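Local coordinates for SEC-C motif domain protein (Psychrobacter arcticus, PDB 2I9W) that is of unknown function but binds zinc through cysteine clusters, including a SEC-C motif, and carries a cystatin-like (NTF2-like) domain, at residues A[8-13]-A[60-65]. Residues are numbered along the deposited sequence; the frame is centred on the assembly and turned at random.
Sequences TCPCQI and RYSAFV. With ZN (zinc ion), chain B.
P10 presses its ring against V65, CB to CB at 3.8 Å, and this pair forms the apolar centre where a Cys-X-Cys zinc-binding turn meets helix 53-66 of the NTF2-like (cystatin-like) domain. The case illustrates how a small metal site can be seated on a larger fold through the residue between two of its ligands. CG1 of V65, anti to its backbone N (chi1 175°), reaches CB and CG of the proline and CG2 meets CB, the valine crossing the proline at a slant, while L66 of the same helix also touches P10. One turn earlier, Y61 brings the CE2 edge of its ring to P10 O at 3.4 Å, the carbonyl oxygen lying near the ring plane, and CD2 approaches CA of C11 obliquely. A water donates to P10 O at 2.9 Å and bonds Y61 OH at 2.7 Å, tying the phenol to the turn; the same oxygen, P10 O, accepts from I13 N within the turn. A leucine at Y61 would probably leave this water without its phenolic mate and open a gap beside P10 O, where CE2 had been. Toward the metal, C9 SG and C11 SG hold the zinc ion, whose other ligands are C29 and C30. S62 OG, hydrogen-bonded to R58 O of its own helix, lies 3.4 Å from C11 CB and accepts a weak, bent bond from C11 N, 3.3 Å long with an angle of 121° at the hydrogen.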
loop_
_atom_site.group_PDB
_atom_site.type_symbol
_atom_site.label_atom_id
_atom_site.label_comp_id
_atom_site.label_asym_id
_atom_site.label_seq_id
_atom_site.Cartn_x
_atom_site.Cartn_y
_atom_site.Cartn_z
ATOM N N THR A 8 -17.777 5.014 -6.957
ATOM C CA THR A 8 -16.787 5.677 -6.148
ATOM C C THR A 8 -15.598 4.726 -5.929
ATOM O O THR A 8 -15.739 3.532 -5.573
ATOM C CB THR A 8 -17.401 6.214 -4.816
ATOM O OG1 THR A 8 -18.548 7.048 -5.096
ATOM C CG2 THR A 8 -16.401 6.977 -4.004
ATOM N N CYS A 9 -14.421 5.250 -6.168
ATOM C CA CYS A 9 -13.204 4.491 -5.891
ATOM C C CYS A 9 -13.204 4.043 -4.419
ATOM O O CYS A 9 -13.554 4.822 -3.531
ATOM C CB CYS A 9 -11.962 5.296 -6.174
ATOM S SG CYS A 9 -10.497 4.240 -6.191
ATOM N N PRO A 10 -12.826 2.791 -4.134
ATOM C CA PRO A 10 -12.872 2.444 -2.714
ATOM C C PRO A 10 -12.110 3.395 -1.808
ATOM O O PRO A 10 -12.587 3.675 -0.718
ATOM C CB PRO A 10 -12.321 1.027 -2.671
ATOM C CG PRO A 10 -12.612 0.466 -3.999
ATOM C CD PRO A 10 -12.503 1.621 -4.967
ATOM N N CYS A 11 -10.967 3.915 -2.253
ATOM C CA CYS A 11 -10.141 4.786 -1.394
ATOM C C CYS A 11 -10.759 6.136 -1.111
ATOM O O CYS A 11 -10.254 6.876 -0.255
ATOM C CB CYS A 11 -8.731 4.988 -1.956
ATOM S SG CYS A 11 -8.606 6.280 -3.154
ATOM N N GLN A 12 -11.822 6.459 -1.847
ATOM C CA GLN A 12 -12.535 7.718 -1.723
ATOM C C GLN A 12 -13.729 7.618 -0.781
ATOM O O GLN A 12 -14.380 8.628 -0.524
ATOM C CB GLN A 12 -13.038 8.185 -3.084
ATOM C CG GLN A 12 -11.944 8.410 -4.078
ATOM C CD GLN A 12 -11.286 9.744 -3.935
ATOM O OE1 GLN A 12 -11.946 10.783 -4.010
ATOM N NE2 GLN A 12 -9.966 9.740 -3.763
ATOM N N ILE A 13 -14.019 6.417 -0.290
ATOM C CA ILE A 13 -15.052 6.221 0.720
ATOM C C ILE A 13 -14.481 6.496 2.121
ATOM O O ILE A 13 -13.623 5.785 2.607
ATOM C CB ILE A 13 -15.660 4.802 0.570
ATOM C CG1 ILE A 13 -16.408 4.765 -0.780
ATOM C CG2 ILE A 13 -16.661 4.521 1.725
ATOM C CD1 ILE A 13 -16.610 3.440 -1.335
ATOM N N ARG A 60 -3.282 0.409 -2.604
ATOM C CA ARG A 60 -3.295 -0.897 -1.911
ATOM C C ARG A 60 -4.635 -1.187 -1.205
ATOM O O ARG A 60 -5.190 -2.253 -1.312
ATOM C CB ARG A 60 -2.095 -1.032 -0.974
ATOM C CG ARG A 60 -0.712 -1.070 -1.668
ATOM C CD ARG A 60 0.425 -1.052 -0.612
ATOM N NE ARG A 60 0.270 -2.081 0.437
ATOM C CZ ARG A 60 0.622 -3.358 0.325
ATOM N NH1 ARG A 60 1.181 -3.808 -0.797
ATOM N NH2 ARG A 60 0.420 -4.182 1.351
ATOM N N TYR A 61 -5.138 -0.200 -0.473
ATOM C CA TYR A 61 -6.459 -0.299 0.144
ATOM C C TYR A 61 -7.535 -0.696 -0.891
ATOM O O TYR A 61 -8.295 -1.625 -0.694
ATOM C CB TYR A 61 -6.838 1.031 0.818
ATOM C CG TYR A 61 -8.255 0.968 1.291
ATOM C CD1 TYR A 61 -8.569 0.322 2.446
ATOM C CD2 TYR A 61 -9.284 1.504 0.526
ATOM C CE1 TYR A 61 -9.904 0.181 2.876
ATOM C CE2 TYR A 61 -10.606 1.374 0.914
ATOM C CZ TYR A 61 -10.919 0.697 2.104
ATOM O OH TYR A 61 -12.227 0.576 2.529
ATOM N N SER A 62 -7.546 0.004 -2.014
ATOM C CA SER A 62 -8.521 -0.290 -3.092
ATOM C C SER A 62 -8.309 -1.700 -3.657
ATOM O O SER A 62 -9.280 -2.372 -4.019
ATOM C CB SER A 62 -8.382 0.757 -4.196
ATOM O OG SER A 62 -8.726 2.010 -3.654
ATOM N N ALA A 63 -7.061 -2.172 -3.661
ATOM C CA ALA A 63 -6.769 -3.552 -4.101
ATOM C C ALA A 63 -7.293 -4.562 -3.064
ATOM O O ALA A 63 -7.696 -5.631 -3.433
ATOM C CB ALA A 63 -5.251 -3.727 -4.363
ATOM N N PHE A 64 -7.294 -4.214 -1.778
ATOM C CA PHE A 64 -7.924 -5.081 -0.746
ATOM C C PHE A 64 -9.424 -5.175 -1.016
ATOM O O PHE A 64 -10.005 -6.262 -1.147
ATOM C CB PHE A 64 -7.670 -4.530 0.661
ATOM C CG PHE A 64 -6.231 -4.676 1.120
ATOM C CD1 PHE A 64 -5.575 -5.882 0.917
ATOM C CD2 PHE A 64 -5.575 -3.669 1.779
ATOM C CE1 PHE A 64 -4.268 -6.066 1.336
ATOM C CE2 PHE A 64 -4.244 -3.856 2.191
ATOM C CZ PHE A 64 -3.620 -5.054 1.941
ATOM N N VAL A 65 -10.054 -4.009 -1.164
ATOM C CA VAL A 65 -11.507 -3.955 -1.323
ATOM C C VAL A 65 -11.960 -4.717 -2.571
ATOM O O VAL A 65 -12.938 -5.503 -2.502
ATOM C CB VAL A 65 -11.997 -2.487 -1.389
ATOM C CG1 VAL A 65 -13.549 -2.460 -1.682
ATOM C CG2 VAL A 65 -11.649 -1.767 -0.129
HETATM ZN ZN ZN B . -8.694 5.474 -5.390
HETATM O O HOH W 1 -13.946 1.497 0.671
#